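Local coordinates for protein amidohydrolase 2 (Bifidobacterium longum subsp. infantis, PDB 6UVZ) that probably acts as a hydrolase of the metallo-dependent hydrolase superfamily, on a substrate that remains unspecified, at residues A20-W25 with D61-E66; A150-P155 with A182-S187; G210-L215 with A251-N256; V214-N219 with D245-N250. All coordinates share one frame; numbering follows the deposited sequence.

Interaction 1 (A20-W25 with D61-E66)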
loop_
_atom_site.group_PDB
_atom_site.type_symbol
_atom_site.label_atom_id
_atom_site.label_comp_id
_atom_site.label_asym_id
_atom_site.label_seq_id
_atom_site.Cartn_x
_atom_site.Cartn_y
_atom_site.Cartn_z
ATOM N N ALA A 20 12.985 11.382 16.627
ATOM C CA ALA A 20 14.055 11.374 15.640
ATOM C C ALA A 20 13.593 11.831 14.262
ATOM O O ALA A 20 14.420 12.295 13.469
ATOM C CB ALA A 20 14.668 9.976 15.536
ATOM N N GLN A 21 12.302 11.716 13.960
ATOM C CA GLN A 21 11.765 12.076 12.659
ATOM C C GLN A 21 10.818 13.263 12.785
ATOM O O GLN A 21 10.294 13.559 13.863
ATOM C CB GLN A 21 11.032 10.894 12.012
ATOM C CG GLN A 21 11.928 9.708 11.705
ATOM C CD GLN A 21 11.157 8.523 11.160
ATOM O OE1 GLN A 21 10.655 7.694 11.918
ATOM N NE2 GLN A 21 11.059 8.437 9.838
ATOM N N ASP A 22 10.606 13.940 11.659
ATOM C CA ASP A 22 9.725 15.101 11.576
ATOM C C ASP A 22 8.590 14.768 10.618
ATOM O O ASP A 22 8.791 14.731 9.399
ATOM C CB ASP A 22 10.493 16.339 11.112
ATOM C CG ASP A 22 9.636 17.590 11.101
ATOM O OD1 ASP A 22 8.535 17.571 11.692
ATOM O OD2 ASP A 22 10.063 18.597 10.496
ATOM N N LEU A 23 7.404 14.520 11.167
ATOM C CA LEU A 23 6.224 14.232 10.361
ATOM C C LEU A 23 5.229 15.373 10.509
ATOM O O LEU A 23 4.582 15.489 11.562
ATOM C CB LEU A 23 5.586 12.904 10.776
ATOM C CG LEU A 23 6.170 11.613 10.192
ATOM C CD1 LEU A 23 7.588 11.353 10.681
ATOM C CD2 LEU A 23 5.271 10.427 10.509
ATOM N N PRO A 24 5.069 16.235 9.500
ATOM C CA PRO A 24 4.169 17.387 9.673
ATOM C C PRO A 24 2.706 17.000 9.787
ATOM O O PRO A 24 1.960 17.642 10.535
ATOM C CB PRO A 24 4.443 18.229 8.419
ATOM C CG PRO A 24 4.917 17.244 7.404
ATOM C CD PRO A 24 5.700 16.214 8.169
ATOM N N TRP A 25 2.273 15.962 9.068
ATOM C CA TRP A 25 0.877 15.541 9.115
ATOM C C TRP A 25 0.476 14.964 10.466
ATOM O O TRP A 25 -0.716 14.729 10.689
ATOM C CB TRP A 25 0.602 14.514 8.015
ATOM C CG TRP A 25 1.385 13.246 8.164
ATOM C CD1 TRP A 25 2.641 12.996 7.694
ATOM C CD2 TRP A 25 0.962 12.049 8.831
ATOM N NE1 TRP A 25 3.028 11.721 8.025
ATOM C CE2 TRP A 25 2.014 11.118 8.724
ATOM C CE3 TRP A 25 -0.203 11.677 9.507
ATOM C CZ2 TRP A 25 1.936 9.838 9.268
ATOM C CZ3 TRP A 25 -0.279 10.405 10.047
ATOM C CH2 TRP A 25 0.784 9.501 9.924
ATOM N N ASP A 61 5.682 9.777 4.587
ATOM C CA ASP A 61 5.620 11.190 4.206
ATOM C C ASP A 61 6.434 12.051 5.173
ATOM O O ASP A 61 5.960 13.060 5.699
ATOM C CB ASP A 61 4.168 11.672 4.118
ATOM C CG ASP A 61 4.024 12.947 3.312
ATOM O OD1 ASP A 61 4.173 12.887 2.073
ATOM O OD2 ASP A 61 3.757 14.009 3.915
ATOM N N ALA A 62 7.675 11.635 5.408
ATOM C CA ALA A 62 8.552 12.342 6.324
ATOM C C ALA A 62 9.084 13.622 5.684
ATOM O O ALA A 62 9.113 13.774 4.460
ATOM C CB ALA A 62 9.715 11.448 6.755
ATOM N N ALA A 63 9.511 14.553 6.541
ATOM C CA ALA A 63 10.036 15.821 6.048
ATOM C C ALA A 63 11.399 15.637 5.393
ATOM O O ALA A 63 11.686 16.253 4.360
ATOM C CB ALA A 63 10.120 16.835 7.188
ATOM N N ASP A 64 12.250 14.799 5.977
ATOM C CA ASP A 64 13.578 14.509 5.443
ATOM C C ASP A 64 13.541 13.098 4.865
ATOM O O ASP A 64 13.654 12.112 5.600
ATOM C CB ASP A 64 14.644 14.650 6.526
ATOM C CG ASP A 64 16.056 14.605 5.969
ATOM O OD1 ASP A 64 16.216 14.418 4.744
ATOM O OD2 ASP A 64 17.011 14.763 6.759
ATOM N N HIS A 65 13.380 13.006 3.543
ATOM C CA HIS A 65 13.320 11.698 2.899
ATOM C C HIS A 65 14.661 10.979 2.961
ATOM O O HIS A 65 14.697 9.744 3.000
ATOM C CB HIS A 65 12.859 11.843 1.448
ATOM C CG HIS A 65 13.791 12.645 0.594
ATOM N ND1 HIS A 65 13.702 14.015 0.482
ATOM C CD2 HIS A 65 14.826 12.269 -0.193
ATOM C CE1 HIS A 65 14.646 14.450 -0.335
ATOM N NE2 HIS A 65 15.342 13.410 -0.758
ATOM N N GLU A 66 15.767 11.726 2.974
ATOM C CA GLU A 66 17.078 11.095 3.096
ATOM C C GLU A 66 17.247 10.439 4.461
ATOM O O GLU A 66 17.867 9.375 4.571
ATOM C CB GLU A 66 18.181 12.123 2.845
ATOM C CG GLU A 66 19.590 11.552 2.903
ATOM C CD GLU A 66 20.638 12.530 2.407
ATOM O OE1 GLU A 66 20.275 13.470 1.670
ATOM O OE2 GLU A 66 21.826 12.358 2.757
HETATM O O HOH W 1 12.622 10.616 8.205
HETATM O O HOH W 2 12.104 13.380 8.942
#

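Interaction 2 (A150-P155 with A182-S187)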
loop_
_atom_site.group_PDB
_atom_site.type_symbol
_atom_site.label_atom_id
_atom_site.label_comp_id
_atom_site.label_asym_id
_atom_site.label_seq_id
_atom_site.Cartn_x
_atom_site.Cartn_y
_atom_site.Cartn_z
ATOM N N ALA A 150 -3.211 6.389 -17.350
ATOM C CA ALA A 150 -1.763 6.439 -17.183
ATOM C C ALA A 150 -1.159 5.040 -17.199
ATOM O O ALA A 150 -0.242 4.758 -17.979
ATOM C CB ALA A 150 -1.407 7.167 -15.886
ATOM N N PHE A 151 -1.664 4.150 -16.345
ATOM C CA PHE A 151 -1.131 2.797 -16.259
ATOM C C PHE A 151 -1.596 1.899 -17.397
ATOM O O PHE A 151 -1.055 0.799 -17.553
ATOM C CB PHE A 151 -1.505 2.172 -14.913
ATOM C CG PHE A 151 -0.893 2.873 -13.734
ATOM C CD1 PHE A 151 0.404 2.590 -13.340
ATOM C CD2 PHE A 151 -1.611 3.819 -13.023
ATOM C CE1 PHE A 151 0.971 3.236 -12.259
ATOM C CE2 PHE A 151 -1.049 4.470 -11.942
ATOM C CZ PHE A 151 0.243 4.177 -11.559
ATOM N N ALA A 152 -2.579 2.331 -18.191
ATOM C CA ALA A 152 -2.937 1.575 -19.385
ATOM C C ALA A 152 -1.854 1.673 -20.449
ATOM O O ALA A 152 -1.654 0.727 -21.219
ATOM C CB ALA A 152 -4.275 2.062 -19.943
ATOM N N GLN A 153 -1.144 2.803 -20.505
ATOM C CA GLN A 153 -0.042 2.950 -21.445
ATOM C C GLN A 153 1.186 2.158 -21.019
ATOM O O GLN A 153 2.010 1.809 -21.870
ATOM C CB GLN A 153 0.324 4.426 -21.601
ATOM C CG GLN A 153 -0.862 5.338 -21.865
ATOM C CD GLN A 153 -0.468 6.799 -21.923
ATOM O OE1 GLN A 153 0.580 7.151 -22.464
ATOM N NE2 GLN A 153 -1.307 7.661 -21.358
ATOM N N VAL A 154 1.326 1.873 -19.727
ATOM C CA VAL A 154 2.454 1.100 -19.217
ATOM C C VAL A 154 1.916 -0.144 -18.517
ATOM O O VAL A 154 1.864 -0.184 -17.279
ATOM C CB VAL A 154 3.323 1.940 -18.266
ATOM C CG1 VAL A 154 4.645 1.237 -17.990
ATOM C CG2 VAL A 154 3.560 3.327 -18.843
ATOM N N PRO A 155 1.495 -1.175 -19.255
ATOM C CA PRO A 155 1.003 -2.395 -18.596
ATOM C C PRO A 155 2.099 -3.235 -17.965
ATOM O O PRO A 155 1.780 -4.154 -17.199
ATOM C CB PRO A 155 0.315 -3.153 -19.737
ATOM C CG PRO A 155 1.037 -2.704 -20.960
ATOM C CD PRO A 155 1.388 -1.259 -20.722
ATOM N N ALA A 182 -8.626 -3.019 -13.218
ATOM C CA ALA A 182 -8.693 -4.463 -13.031
ATOM C C ALA A 182 -8.389 -5.227 -14.313
ATOM O O ALA A 182 -8.123 -6.432 -14.254
ATOM C CB ALA A 182 -10.069 -4.864 -12.499
ATOM N N GLU A 183 -8.421 -4.557 -15.464
ATOM C CA GLU A 183 -8.106 -5.198 -16.733
ATOM C C GLU A 183 -6.609 -5.252 -17.010
ATOM O O GLU A 183 -6.190 -5.974 -17.921
ATOM C CB GLU A 183 -8.821 -4.468 -17.875
ATOM C CG GLU A 183 -9.159 -5.347 -19.070
ATOM C CD GLU A 183 -10.293 -6.316 -18.787
ATOM O OE1 GLU A 183 -10.957 -6.177 -17.737
ATOM O OE2 GLU A 183 -10.523 -7.219 -19.620
ATOM N N LEU A 184 -5.799 -4.512 -16.249
ATOM C CA LEU A 184 -4.357 -4.508 -16.429
ATOM C C LEU A 184 -3.741 -5.783 -15.853
ATOM O O LEU A 184 -4.235 -6.326 -14.861
ATOM C CB LEU A 184 -3.742 -3.285 -15.759
ATOM C CG LEU A 184 -4.250 -1.927 -16.249
ATOM C CD1 LEU A 184 -3.605 -0.796 -15.465
ATOM C CD2 LEU A 184 -3.996 -1.761 -17.741
ATOM N N PRO A 185 -2.660 -6.279 -16.459
ATOM C CA PRO A 185 -2.097 -7.563 -16.013
ATOM C C PRO A 185 -1.326 -7.488 -14.705
ATOM O O PRO A 185 -1.226 -8.510 -14.013
ATOM C CB PRO A 185 -1.178 -7.964 -17.173
ATOM C CG PRO A 185 -0.780 -6.667 -17.793
ATOM C CD PRO A 185 -1.971 -5.756 -17.653
ATOM N N ASN A 186 -0.779 -6.329 -14.339
ATOM C CA ASN A 186 0.049 -6.208 -13.143
ATOM C C ASN A 186 -0.514 -5.187 -12.158
ATOM O O ASN A 186 0.240 -4.528 -11.440
ATOM C CB ASN A 186 1.487 -5.853 -13.517
ATOM C CG ASN A 186 2.117 -6.879 -14.436
ATOM O OD1 ASN A 186 2.520 -7.956 -13.997
ATOM N ND2 ASN A 186 2.209 -6.549 -15.718
ATOM N N SER A 187 -1.836 -5.051 -12.110
ATOM C CA SER A 187 -2.480 -4.149 -11.167
ATOM C C SER A 187 -2.897 -4.911 -9.917
ATOM O O SER A 187 -3.282 -6.080 -9.984
ATOM C CB SER A 187 -3.698 -3.479 -11.804
ATOM O OG SER A 187 -4.663 -4.440 -12.194
#

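Interaction 3 (G210-L215 with A251-N256)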
loop_
_atom_site.group_PDB
_atom_site.type_symbol
_atom_site.label_atom_id
_atom_site.label_comp_id
_atom_site.label_asym_id
_atom_site.label_seq_id
_atom_site.Cartn_x
_atom_site.Cartn_y
_atom_site.Cartn_z
ATOM N N GLY A 210 -10.794 -9.770 -8.938
ATOM C CA GLY A 210 -10.563 -11.192 -8.842
ATOM C C GLY A 210 -9.776 -11.557 -7.601
ATOM O O GLY A 210 -9.208 -10.696 -6.921
ATOM N N PRO A 211 -9.723 -12.852 -7.282
ATOM C CA PRO A 211 -9.025 -13.299 -6.071
ATOM C C PRO A 211 -7.510 -13.321 -6.192
ATOM O O PRO A 211 -6.834 -13.588 -5.192
ATOM C CB PRO A 211 -9.577 -14.717 -5.873
ATOM C CG PRO A 211 -9.856 -15.186 -7.261
ATOM C CD PRO A 211 -10.332 -13.975 -8.020
ATOM N N LYS A 212 -6.958 -13.052 -7.374
ATOM C CA LYS A 212 -5.518 -13.112 -7.589
ATOM C C LYS A 212 -4.840 -11.750 -7.538
ATOM O O LYS A 212 -3.606 -11.692 -7.551
ATOM C CB LYS A 212 -5.211 -13.773 -8.939
ATOM C CG LYS A 212 -5.565 -15.248 -9.007
ATOM C CD LYS A 212 -4.731 -16.056 -8.026
ATOM C CE LYS A 212 -5.066 -17.536 -8.105
ATOM N NZ LYS A 212 -4.244 -18.338 -7.157
ATOM N N LYS A 213 -5.602 -10.661 -7.480
ATOM C CA LYS A 213 -5.051 -9.312 -7.527
ATOM C C LYS A 213 -5.611 -8.461 -6.396
ATOM O O LYS A 213 -5.887 -7.270 -6.563
ATOM C CB LYS A 213 -5.316 -8.670 -8.888
ATOM C CG LYS A 213 -4.632 -9.398 -10.041
ATOM C CD LYS A 213 -5.332 -9.162 -11.372
ATOM C CE LYS A 213 -5.144 -7.739 -11.866
ATOM N NZ LYS A 213 -5.767 -7.526 -13.201
ATOM N N VAL A 214 -5.782 -9.064 -5.221
ATOM C CA VAL A 214 -6.256 -8.373 -4.028
ATOM C C VAL A 214 -5.298 -8.686 -2.888
ATOM O O VAL A 214 -5.035 -9.858 -2.597
ATOM C CB VAL A 214 -7.696 -8.783 -3.660
ATOM C CG1 VAL A 214 -8.096 -8.170 -2.334
ATOM C CG2 VAL A 214 -8.665 -8.358 -4.752
ATOM N N LEU A 215 -4.780 -7.643 -2.245
ATOM C CA LEU A 215 -3.760 -7.774 -1.214
ATOM C C LEU A 215 -4.343 -7.445 0.153
ATOM O O LEU A 215 -5.115 -6.492 0.295
ATOM C CB LEU A 215 -2.575 -6.846 -1.497
ATOM C CG LEU A 215 -1.967 -6.879 -2.900
ATOM C CD1 LEU A 215 -1.020 -5.706 -3.094
ATOM C CD2 LEU A 215 -1.243 -8.189 -3.137
ATOM N N ALA A 251 0.689 -11.105 -2.544
ATOM C CA ALA A 251 1.789 -10.190 -2.267
ATOM C C ALA A 251 3.119 -10.741 -2.765
ATOM O O ALA A 251 4.025 -9.966 -3.094
ATOM C CB ALA A 251 1.863 -9.894 -0.769
ATOM N N ARG A 252 3.256 -12.068 -2.830
ATOM C CA ARG A 252 4.493 -12.658 -3.330
ATOM C C ARG A 252 4.684 -12.394 -4.817
ATOM O O ARG A 252 5.821 -12.382 -5.301
ATOM C CB ARG A 252 4.514 -14.162 -3.056
ATOM C CG ARG A 252 4.623 -14.528 -1.586
ATOM C CD ARG A 252 4.736 -16.033 -1.405
ATOM N NE ARG A 252 4.761 -16.415 0.003
ATOM C CZ ARG A 252 5.867 -16.491 0.737
ATOM N NH1 ARG A 252 7.044 -16.211 0.196
ATOM N NH2 ARG A 252 5.795 -16.847 2.012
ATOM N N ARG A 253 3.595 -12.189 -5.556
ATOM C CA ARG A 253 3.692 -11.893 -6.980
ATOM C C ARG A 253 3.729 -10.400 -7.268
ATOM O O ARG A 253 4.401 -9.977 -8.217
ATOM C CB ARG A 253 2.524 -12.532 -7.736
ATOM C CG ARG A 253 2.487 -14.048 -7.652
ATOM C CD ARG A 253 1.372 -14.619 -8.511
ATOM N NE ARG A 253 0.065 -14.093 -8.132
ATOM C CZ ARG A 253 -0.738 -14.663 -7.238
ATOM N NH1 ARG A 253 -0.370 -15.782 -6.629
ATOM N NH2 ARG A 253 -1.911 -14.115 -6.955
ATOM N N ALA A 254 3.025 -9.593 -6.472
ATOM C CA ALA A 254 3.037 -8.149 -6.684
ATOM C C ALA A 254 4.396 -7.554 -6.335
ATOM O O ALA A 254 5.006 -6.851 -7.149
ATOM C CB ALA A 254 1.932 -7.490 -5.859
ATOM N N TYR A 255 4.886 -7.828 -5.129
ATOM C CA TYR A 255 6.154 -7.283 -4.660
ATOM C C TYR A 255 7.340 -8.195 -4.946
ATOM O O TYR A 255 8.467 -7.845 -4.582
ATOM C CB TYR A 255 6.076 -6.995 -3.157
ATOM C CG TYR A 255 5.094 -5.902 -2.800
ATOM C CD1 TYR A 255 5.452 -4.565 -2.906
ATOM C CD2 TYR A 255 3.813 -6.207 -2.359
ATOM C CE1 TYR A 255 4.562 -3.560 -2.585
ATOM C CE2 TYR A 255 2.915 -5.207 -2.034
ATOM C CZ TYR A 255 3.295 -3.886 -2.149
ATOM O OH TYR A 255 2.409 -2.885 -1.828
ATOM N N ASN A 256 7.112 -9.343 -5.587
ATOM C CA ASN A 256 8.174 -10.295 -5.921
ATOM C C ASN A 256 8.923 -10.740 -4.664
ATOM O O ASN A 256 10.151 -10.667 -4.582
ATOM C CB ASN A 256 9.132 -9.710 -6.961
ATOM C CG ASN A 256 9.911 -10.778 -7.703
ATOM O OD1 ASN A 256 11.018 -11.146 -7.308
ATOM N ND2 ASN A 256 9.333 -11.286 -8.787
#

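Interaction 4 (V214-N219 with D245-N250)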
loop_
_atom_site.group_PDB
_atom_site.type_symbol
_atom_site.label_atom_id
_atom_site.label_comp_id
_atom_site.label_asym_id
_atom_site.label_seq_id
_atom_site.Cartn_x
_atom_site.Cartn_y
_atom_site.Cartn_z
ATOM N N VAL A 214 -5.782 -9.064 -5.221
ATOM C CA VAL A 214 -6.256 -8.373 -4.028
ATOM C C VAL A 214 -5.298 -8.686 -2.888
ATOM O O VAL A 214 -5.035 -9.858 -2.597
ATOM C CB VAL A 214 -7.696 -8.783 -3.660
ATOM C CG1 VAL A 214 -8.096 -8.170 -2.334
ATOM C CG2 VAL A 214 -8.665 -8.358 -4.752
ATOM N N LEU A 215 -4.780 -7.643 -2.245
ATOM C CA LEU A 215 -3.760 -7.774 -1.214
ATOM C C LEU A 215 -4.343 -7.445 0.153
ATOM O O LEU A 215 -5.115 -6.492 0.295
ATOM C CB LEU A 215 -2.575 -6.846 -1.497
ATOM C CG LEU A 215 -1.967 -6.879 -2.900
ATOM C CD1 LEU A 215 -1.020 -5.706 -3.094
ATOM C CD2 LEU A 215 -1.243 -8.189 -3.137
ATOM N N TYR A 216 -3.965 -8.230 1.160
ATOM C CA TYR A 216 -4.308 -7.897 2.536
ATOM C C TYR A 216 -3.434 -6.747 3.018
ATOM O O TYR A 216 -2.208 -6.777 2.862
ATOM C CB TYR A 216 -4.136 -9.099 3.463
ATOM C CG TYR A 216 -4.022 -8.693 4.916
ATOM C CD1 TYR A 216 -5.136 -8.268 5.629
ATOM C CD2 TYR A 216 -2.796 -8.715 5.570
ATOM C CE1 TYR A 216 -5.034 -7.885 6.955
ATOM C CE2 TYR A 216 -2.685 -8.333 6.894
ATOM C CZ TYR A 216 -3.806 -7.920 7.582
ATOM O OH TYR A 216 -3.696 -7.541 8.899
ATOM N N SER A 217 -4.067 -5.743 3.617
ATOM C CA SER A 217 -3.371 -4.567 4.116
ATOM C C SER A 217 -3.985 -4.153 5.442
ATOM O O SER A 217 -5.211 -4.082 5.566
ATOM C CB SER A 217 -3.446 -3.415 3.108
ATOM O OG SER A 217 -3.097 -2.186 3.714
ATOM N N SER A 218 -3.134 -3.879 6.429
ATOM C CA SER A 218 -3.586 -3.439 7.743
ATOM C C SER A 218 -3.591 -1.928 7.903
ATOM O O SER A 218 -4.381 -1.407 8.697
ATOM C CB SER A 218 -2.708 -4.047 8.844
ATOM O OG SER A 218 -1.391 -3.527 8.786
ATOM N N ASN A 219 -2.727 -1.216 7.174
ATOM C CA ASN A 219 -2.566 0.233 7.316
ATOM C C ASN A 219 -2.196 0.612 8.749
ATOM O O ASN A 219 -2.540 1.694 9.230
ATOM C CB ASN A 219 -3.822 0.985 6.860
ATOM C CG ASN A 219 -3.537 2.423 6.478
ATOM O OD1 ASN A 219 -2.396 2.789 6.197
ATOM N ND2 ASN A 219 -4.577 3.249 6.464
ATOM N N ASP A 245 -4.253 -16.762 -0.939
ATOM C CA ASP A 245 -3.928 -15.755 -1.943
ATOM C C ASP A 245 -4.073 -14.347 -1.377
ATOM O O ASP A 245 -3.195 -13.498 -1.563
ATOM C CB ASP A 245 -4.814 -15.937 -3.176
ATOM C CG ASP A 245 -4.539 -17.238 -3.904
ATOM O OD1 ASP A 245 -3.360 -17.643 -3.973
ATOM O OD2 ASP A 245 -5.502 -17.855 -4.405
ATOM N N PHE A 246 -5.173 -14.088 -0.668
ATOM C CA PHE A 246 -5.416 -12.749 -0.140
ATOM C C PHE A 246 -4.414 -12.369 0.944
ATOM O O PHE A 246 -4.090 -11.187 1.095
ATOM C CB PHE A 246 -6.846 -12.656 0.397
ATOM C CG PHE A 246 -7.139 -11.380 1.134
ATOM C CD1 PHE A 246 -7.243 -10.178 0.454
ATOM C CD2 PHE A 246 -7.327 -11.384 2.508
ATOM C CE1 PHE A 246 -7.518 -9.002 1.130
ATOM C CE2 PHE A 246 -7.603 -10.212 3.189
ATOM C CZ PHE A 246 -7.699 -9.020 2.500
ATOM N N PHE A 247 -3.898 -13.346 1.692
ATOM C CA PHE A 247 -3.086 -13.049 2.865
ATOM C C PHE A 247 -1.584 -13.179 2.642
ATOM O O PHE A 247 -0.816 -12.671 3.466
ATOM C CB PHE A 247 -3.499 -13.947 4.038
ATOM C CG PHE A 247 -4.702 -13.447 4.789
ATOM C CD1 PHE A 247 -5.958 -13.981 4.554
ATOM C CD2 PHE A 247 -4.575 -12.437 5.728
ATOM C CE1 PHE A 247 -7.064 -13.520 5.245
ATOM C CE2 PHE A 247 -5.677 -11.972 6.422
ATOM C CZ PHE A 247 -6.923 -12.515 6.179
ATOM N N GLU A 248 -1.137 -13.833 1.568
ATOM C CA GLU A 248 0.303 -13.929 1.341
ATOM C C GLU A 248 0.677 -14.147 -0.122
ATOM O O GLU A 248 1.672 -13.588 -0.594
ATOM C CB GLU A 248 0.909 -15.048 2.197
ATOM C CG GLU A 248 0.351 -16.439 1.933
ATOM C CD GLU A 248 1.336 -17.537 2.290
ATOM O OE1 GLU A 248 2.558 -17.289 2.216
ATOM O OE2 GLU A 248 0.887 -18.648 2.646
ATOM N N ASN A 249 -0.102 -14.950 -0.850
ATOM C CA ASN A 249 0.335 -15.380 -2.175
ATOM C C ASN A 249 0.243 -14.254 -3.199
ATOM O O ASN A 249 1.096 -14.150 -4.088
ATOM C CB ASN A 249 -0.475 -16.594 -2.628
ATOM C CG ASN A 249 -0.070 -17.863 -1.903
ATOM O OD1 ASN A 249 1.088 -18.029 -1.518
ATOM N ND2 ASN A 249 -1.024 -18.768 -1.716
ATOM N N ASN A 250 -0.780 -13.402 -3.098
ATOM C CA ASN A 250 -0.874 -12.275 -4.022
ATOM C C ASN A 250 0.248 -11.271 -3.794
ATOM O O ASN A 250 0.720 -10.643 -4.750
ATOM C CB ASN A 250 -2.234 -11.587 -3.895
ATOM C CG ASN A 250 -3.374 -12.450 -4.400
ATOM O OD1 ASN A 250 -3.160 -13.417 -5.130
ATOM N ND2 ASN A 250 -4.597 -12.098 -4.018
#

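Interaction 1 (A20-W25 with D61-E66)
D61 meets W25 and P24 through its backbone more than its carboxylate. Its carbonyl O lies at the edge of the W25 indole, close to the ring plane and 3.9 Å from W25 CD1, and the same oxygen approaches P24 CD. The carboxylate stands turned from the indole plane, with D61 OD2 4.1 Å from W25 CD1. W25 takes the first torsion that sets CG between its own N and carbonyl carbon (chi1 63°), which folds the indole back toward the 61-66 backbone; NE1 donates to the carbonyl of V60, and W16 packs edge-to-face against the ring. With an alanine at W25, the V60 carbonyl would probably lose its indole donor and a gap would open beside D61 and W16. Next, A62 offers a methyl to L23 CD1, a loose apolar touch. A63 makes the direct backbone link: A63 N donates to D22 O at 3.0 Å, while its small CB fits beside the D22 carboxylate, 3.7 Å from D22 OD2. At D64 water takes over. One molecule joins Q21 NE2 to D64 O; a second accepts from both D22 N and D64 N. D64 also N-caps helix 65-73 through a weak bond from E66 N to OD1. The two segments belong to the connections that follow neighbouring strands 7-13 and 51-58, a pairing characteristic of the beta-alpha loops that rim the C-terminal end of a TIM barrel.

Interaction 2 (A150-P155 with A182-S187)
L184 and N186 reach across to the end of helix 144-153 and the residues after it, one by apolar contact and the other by a hydrogen bond. The apolar part rests on the fork of L184. L184 CD1 touches F151 CB at 3.7 Å and lies equally near F151 O, whereas L184 CD2 sits 3.9 Å from A152 CA; a branched leucine suits this place because its two methyls straddle adjacent residues of the last helical turn. Only the root of F151 takes part, since its ring leads off to L125 of helix 119-131 and V159 of strand 159-161. Farther along, the two prolines meet, P155 CB against P185 CD at 4.0 Å, and P185 CG also rests near P155 O.

The polar part is a single bond across the segments. N186 ND2 donates to P155 O at 2.8 Å, with an N-H...O angle of 155°; the acceptor lies nearly in the amide plane of N186, and the donor comes in the carbonyl plane. N186 holds CG beside its own N (chi1 -58°), which aims the amide at the P155 carbonyl, while its backbone pairs with V159. With a leucine in place of N186, the P155 carbonyl would probably be left without its amide donor and the two loops less firmly tied. Behind the leucine, K213 NZ grips the carbonyls of A182 and L184. Both segments run from a helix toward the following strand, 159-161 and 187-191, so they pair as adjacent alpha-beta loops at the N-terminal end of a TIM barrel.

Interaction 3 (G210-L215 with A251-N256)
K212 and R253 meet at the surface end of this contact. The type I turn from G210 to K213 brings K212 O to the edge of the R253 guanidinium, near its plane, where R253 NH2 is modelled as donating to K212 O at 3.0 Å; the placement of NH2 is less certain, so the bond is tentative, and the closeness of K212 CD to the same nitrogen is equally doubtful. The R253 chain bends at chi3 (-58°) to bring its head round to the turn. The K212 ammonium does not pair with R253, a like charge, but forms a salt bridge with D245, which probably eases the closeness of the two cations.

Beyond the turn the strand begins, and L215 carries the buried half. L215 CD2 rests against the backbone of A251, 3.5 Å from A251 N, and meets A254 CB at 4.2 Å; the small alanines let the helix lie close to the leucine. L215 CD1 approaches Y255 CE2 at 4.1 Å, oblique to the ring, whose hydroxyl bonds to E136. L215 is thus enclosed by the end of helix 244-254 and by S11 of strand 7-13 and Y188 of strand 187-191, the two strands that flank its own.

Interaction 4 (V214-N219 with D245-N250)
Y216, F246 and F247 form an aromatic cluster where the last strand of the TIM barrel, 214-216, meets the final helix, 244-254; the local axes cross at -99° and approach to 5.9 Å. Y216 CB lies over one face of the F246 ring, a CH-pi contact at 3.8 Å from CB to the ring centroid. The Y216 ring itself stands obliquely to both phenylalanines, with F247 CE2 over one of its faces. The V214 CG1 methyl meets the edge of the F246 ring, near its plane and 3.5 Å from F246 CD1. L215 CD2 reaches N250 CB.

Two hydrogen bonds, one of them weak, accompany this packing. N250 ND2 donates to V214 O at 2.7 Å in an almost straight bond (172°), the oxygen lying near the amide plane; the same nitrogen also bonds to P211 O, so one asparagine amide serves two carbonyls. Y216 N gives the weak bond, to F246 O.

Farther out, F246 leans on M236 and F247 on L237, both of helix 229-239, and the Y216 hydroxyl bonds to that of Y45. The helix makes a wider, pi-type turn here, which probably helps present N250 to the strand; in it N250 N donates to D245 O at 2.9 Å.

Overall arrangement
Interactions 1 and 2 come in series along the chain; interactions 3 and 4 follow together, on one strand-helix pair of the TIM barrel. Interaction 1 joins loops at the C-terminal end of strands 7-13 and 51-58. Its centre lies about 31 Å from that of interaction 2, which links two loops at the N-terminal end, on the opposite side of the chain's centre. Interactions 3 and 4, with centres about 7 Å apart, share V214 and L215 and fasten helix 244-254 to strand 214-216. That strand also bonds to strand 7-13, so the last helix packs where the end of the chain closes onto its start. K213 ties interaction 3 to interaction 2, their centres about 14 Å apart.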